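Local atomic coordinates of 1,3-1,4-beta-glucanase (Hordeum vulgare, PDB entry 1AQ0), a protein that hydrolyses mixed-linkage 1,3-1,4-beta-D-glucans, as an endoglucanase with the TIM-barrel fold of glycoside hydrolase family 17. Residues 208-211 and 212-216; 155-158 and 159-162. All blocks are in the same frame, centred on the assembly; numbering follows the deposited sequence.

Contact 1: residues 208-211 and 212-216; sequences DTTV and DAFYT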
loop_
_atom_site.group_PDB
_atom_site.type_symbol
_atom_site.label_atom_id
_atom_site.label_comp_id
_atom_site.label_asym_id
_atom_site.label_seq_id
_atom_site.Cartn_x
_atom_site.Cartn_y
_atom_site.Cartn_z
ATOM N N ASP A 208 6.340 -13.611 5.716
ATOM C CA ASP A 208 6.423 -12.637 4.628
ATOM C C ASP A 208 6.395 -13.307 3.259
ATOM O O ASP A 208 5.747 -12.820 2.336
ATOM C CB ASP A 208 7.700 -11.797 4.753
ATOM C CG ASP A 208 7.648 -10.808 5.907
ATOM O OD1 ASP A 208 6.544 -10.540 6.426
ATOM O OD2 ASP A 208 8.719 -10.287 6.285
ATOM N N THR A 209 7.136 -14.398 3.132
ATOM C CA THR A 209 7.204 -15.156 1.891
ATOM C C THR A 209 5.821 -15.655 1.472
ATOM O O THR A 209 5.412 -15.486 0.323
ATOM C CB THR A 209 8.152 -16.355 2.057
ATOM O OG1 THR A 209 9.453 -15.874 2.406
ATOM C CG2 THR A 209 8.240 -17.178 0.774
ATOM N N THR A 210 5.090 -16.229 2.420
ATOM C CA THR A 210 3.763 -16.761 2.153
ATOM C C THR A 210 2.764 -15.672 1.787
ATOM O O THR A 210 1.969 -15.848 0.865
ATOM C CB THR A 210 3.238 -17.564 3.353
ATOM O OG1 THR A 210 4.222 -18.532 3.733
ATOM C CG2 THR A 210 1.943 -18.287 2.985
ATOM N N VAL A 211 2.803 -14.557 2.514
ATOM C CA VAL A 211 1.907 -13.439 2.251
ATOM C C VAL A 211 2.147 -12.898 0.843
ATOM O O VAL A 211 1.204 -12.699 0.073
ATOM C CB VAL A 211 2.098 -12.305 3.302
ATOM C CG1 VAL A 211 1.423 -11.021 2.842
ATOM C CG2 VAL A 211 1.508 -12.728 4.627
ATOM N N ASP A 212 3.414 -12.691 0.496
ATOM C CA ASP A 212 3.738 -12.173 -0.820
ATOM C C ASP A 212 3.430 -13.165 -1.931
ATOM O O ASP A 212 3.044 -12.760 -3.023
ATOM C CB ASP A 212 5.179 -11.667 -0.867
ATOM C CG ASP A 212 5.321 -10.270 -0.264
ATOM O OD1 ASP A 212 4.296 -9.670 0.125
ATOM O OD2 ASP A 212 6.454 -9.759 -0.188
ATOM N N ALA A 213 3.535 -14.456 -1.626
ATOM C CA ALA A 213 3.216 -15.502 -2.596
ATOM C C ALA A 213 1.714 -15.448 -2.887
ATOM O O ALA A 213 1.290 -15.602 -4.036
ATOM C CB ALA A 213 3.606 -16.865 -2.055
ATOM N N PHE A 214 0.909 -15.218 -1.848
ATOM C CA PHE A 214 -0.538 -15.099 -2.013
ATOM C C PHE A 214 -0.871 -13.910 -2.904
ATOM O O PHE A 214 -1.746 -14.003 -3.764
ATOM C CB PHE A 214 -1.237 -14.904 -0.672
ATOM C CG PHE A 214 -1.929 -16.134 -0.168
ATOM C CD1 PHE A 214 -3.133 -16.551 -0.726
ATOM C CD2 PHE A 214 -1.381 -16.872 0.871
ATOM C CE1 PHE A 214 -3.785 -17.688 -0.257
ATOM C CE2 PHE A 214 -2.020 -18.012 1.349
ATOM C CZ PHE A 214 -3.228 -18.422 0.784
ATOM N N TYR A 215 -0.202 -12.783 -2.669
ATOM C CA TYR A 215 -0.424 -11.583 -3.466
ATOM C C TYR A 215 -0.114 -11.822 -4.939
ATOM O O TYR A 215 -0.846 -11.361 -5.809
ATOM C CB TYR A 215 0.400 -10.417 -2.920
ATOM C CG TYR A 215 -0.328 -9.612 -1.865
ATOM C CD1 TYR A 215 -1.481 -8.893 -2.184
ATOM C CD2 TYR A 215 0.139 -9.556 -0.552
ATOM C CE1 TYR A 215 -2.152 -8.139 -1.228
ATOM C CE2 TYR A 215 -0.525 -8.800 0.415
ATOM C CZ TYR A 215 -1.669 -8.094 0.068
ATOM O OH TYR A 215 -2.319 -7.333 1.012
ATOM N N THR A 216 0.954 -12.561 -5.217
ATOM C CA THR A 216 1.325 -12.865 -6.596
ATOM C C THR A 216 0.246 -13.746 -7.242
ATOM O O THR A 216 -0.223 -13.468 -8.349
ATOM C CB THR A 216 2.693 -13.568 -6.666
ATOM O OG1 THR A 216 3.687 -12.718 -6.091
ATOM C CG2 THR A 216 3.083 -13.852 -8.104
#
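Two turns of the helix 206-219, which precedes barrel strand 228-232 in the TIM-barrel fold, pair Val211 with Tyr215 and Thr210 with Phe214 one turn apart. The backbone shows the regular i to i+4 bonding of an alpha helix: Asp212 N gives a nearly straight bond to Asp208 O (3.0 Å, 165° at the hydrogen), and Ala213 N, Phe214 N and Tyr215 N follow in step to the carbonyls of Thr209, Thr210 and Val211. Val211 and Tyr215 run side by side in the same direction. With CG1 of Val211 anti to its own backbone nitrogen (chi1 166°), that methyl meets the tyrosine ring at CE2 of Tyr215, 3.8 Å away. On another side of the helix Thr210 CG2 makes a longer contact, 4.2 Å from CD2 of Phe214, while Thr210 O sits near the plane of that ring at its edge. The buried carboxylate of Asp212 points off the helix, OD1 bonded to Thr263 OG1 and His266 ND1, OD2 to Tyr203 OH and the backbone N of Arg265. An asparagine here, with one acceptor oxygen and no negative charge, would probably leave the donors at the other position without a mate. Leu228 of strand 228-232 packs on Val211 and Phe214, Leu132 of strand 132-134 touches Thr210, Ala213 and Phe214, and Tyr203 of strand 201-203 lies against Asp208 and Thr209.

Contact 2: residues 155-158 and 159-162; sequences VQFL and ARTN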
loop_
_atom_site.group_PDB
_atom_site.type_symbol
_atom_site.label_atom_id
_atom_site.label_comp_id
_atom_site.label_asym_id
_atom_site.label_seq_id
_atom_site.Cartn_x
_atom_site.Cartn_y
_atom_site.Cartn_z
ATOM N N VAL A 155 -11.663 -14.417 -6.389
ATOM C CA VAL A 155 -10.821 -13.224 -6.440
ATOM C C VAL A 155 -11.494 -12.124 -7.268
ATOM O O VAL A 155 -11.479 -10.951 -6.886
ATOM C CB VAL A 155 -9.417 -13.563 -7.014
ATOM C CG1 VAL A 155 -8.631 -12.302 -7.286
ATOM C CG2 VAL A 155 -8.651 -14.450 -6.032
ATOM N N GLN A 156 -12.126 -12.515 -8.374
ATOM C CA GLN A 156 -12.818 -11.564 -9.245
ATOM C C GLN A 156 -14.007 -10.923 -8.535
ATOM O O GLN A 156 -14.258 -9.730 -8.689
ATOM C CB GLN A 156 -13.233 -12.244 -10.557
ATOM C CG GLN A 156 -12.033 -12.580 -11.453
ATOM C CD GLN A 156 -12.310 -13.672 -12.485
ATOM O OE1 GLN A 156 -13.465 -13.951 -12.832
ATOM N NE2 GLN A 156 -11.240 -14.296 -12.983
ATOM N N PHE A 157 -14.713 -11.704 -7.721
ATOM C CA PHE A 157 -15.853 -11.186 -6.964
ATOM C C PHE A 157 -15.352 -10.179 -5.936
ATOM O O PHE A 157 -15.941 -9.116 -5.757
ATOM C CB PHE A 157 -16.604 -12.331 -6.258
ATOM C CG PHE A 157 -17.574 -11.868 -5.195
ATOM C CD1 PHE A 157 -18.840 -11.404 -5.536
ATOM C CD2 PHE A 157 -17.209 -11.873 -3.852
ATOM C CE1 PHE A 157 -19.722 -10.952 -4.558
ATOM C CE2 PHE A 157 -18.087 -11.422 -2.868
ATOM C CZ PHE A 157 -19.343 -10.961 -3.224
ATOM N N LEU A 158 -14.253 -10.527 -5.271
ATOM C CA LEU A 158 -13.650 -9.679 -4.244
ATOM C C LEU A 158 -13.140 -8.374 -4.834
ATOM O O LEU A 158 -13.306 -7.309 -4.233
ATOM C CB LEU A 158 -12.504 -10.422 -3.541
ATOM C CG LEU A 158 -12.871 -11.726 -2.828
ATOM C CD1 LEU A 158 -11.620 -12.403 -2.305
ATOM C CD2 LEU A 158 -13.842 -11.444 -1.702
ATOM N N ALA A 159 -12.531 -8.455 -6.014
ATOM C CA ALA A 159 -12.010 -7.266 -6.686
ATOM C C ALA A 159 -13.150 -6.301 -6.981
ATOM O O ALA A 159 -13.060 -5.111 -6.680
ATOM C CB ALA A 159 -11.306 -7.650 -7.971
ATOM N N ARG A 160 -14.251 -6.834 -7.503
ATOM C CA ARG A 160 -15.410 -6.010 -7.836
ATOM C C ARG A 160 -16.118 -5.388 -6.632
ATOM O O ARG A 160 -16.700 -4.310 -6.751
ATOM C CB ARG A 160 -16.427 -6.808 -8.658
ATOM C CG ARG A 160 -15.915 -7.281 -10.016
ATOM C CD ARG A 160 -16.985 -8.046 -10.808
ATOM N NE ARG A 160 -18.021 -8.616 -9.946
ATOM C CZ ARG A 160 -18.307 -9.912 -9.843
ATOM N NH1 ARG A 160 -17.636 -10.815 -10.552
ATOM N NH2 ARG A 160 -19.268 -10.308 -9.015
ATOM N N THR A 161 -16.068 -6.052 -5.478
ATOM C CA THR A 161 -16.743 -5.549 -4.283
ATOM C C THR A 161 -15.821 -4.831 -3.301
ATOM O O THR A 161 -16.257 -4.414 -2.223
ATOM C CB THR A 161 -17.497 -6.682 -3.548
ATOM O OG1 THR A 161 -16.589 -7.753 -3.259
ATOM C CG2 THR A 161 -18.635 -7.211 -4.414
ATOM N N ASN A 162 -14.546 -4.710 -3.660
ATOM C CA ASN A 162 -13.571 -4.031 -2.809
ATOM C C ASN A 162 -13.469 -4.717 -1.446
ATOM O O ASN A 162 -13.413 -4.065 -0.401
ATOM C CB ASN A 162 -13.950 -2.548 -2.644
ATOM C CG ASN A 162 -12.799 -1.697 -2.111
ATOM O OD1 ASN A 162 -13.003 -0.799 -1.290
ATOM N ND2 ASN A 162 -11.587 -1.956 -2.601
#
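Val155, whose carbonyl oxygen accepts from Ala159 N at 2.8 Å, opens the last turns of helix 145-161, a helix of the TIM barrel that ends in a Schellman motif with Asn162 at positive phi. Gln156 comes next: its carbonyl takes the N-H of Arg160 in an almost straight bond, 161° at the hydrogen, and the aliphatic start of the same arginine folds over this oxygen, with CG of Arg160 3.2 Å from Gln156 O. Phe157 then carries most of the side-chain contact. Its CG stands anti to the backbone nitrogen (chi1 166°), which lays the ring alongside the final turn. Arg160 meets it edge on, NH2 lying 3.7 Å from CD1 of Phe157 near the ring plane, and the guanidinium and ring planes are close to perpendicular, at 85°; one guanidinium face rests over Phe157 CA. Thr161 approaches a ring face instead, making a CH-pi contact in which CG2 lies 4.2 Å from the centroid of the Phe157 ring. Met106 and Lys107 of helix 102-115 also touch this ring. The oxygen of Phe157 is gripped twice by one residue: Thr161 N and Thr161 OG1 reach Phe157 O from opposite faces of the carbonyl plane, the hydroxyl at 2.9 Å. Leu158 closes the segment, its carbonyl oxygen receiving a weak bond from Thr161 N at 3.3 Å.

How the contacts relate
Both contacts illustrate how side chains one turn apart meet along a helix, yet each belongs to a different helix of the same barrel, with centres 19 Å apart and nearest atoms about 7 Å apart. Contact 1 lies within its helix, where the i to i+4 bonding is unbroken, and is largely buried; its polar side chains reach strands and loops nearby. Contact 2 is only partly buried: a threonine hydroxyl and N-H share one carbonyl where the helix stops, and an exposed arginine lies along the turn. In contact 1 threonine hydroxyls also bond carbonyls a turn back, but within a continuing helix. A methyl meets the rim of a ring in contact 1, and lies over a ring face in contact 2.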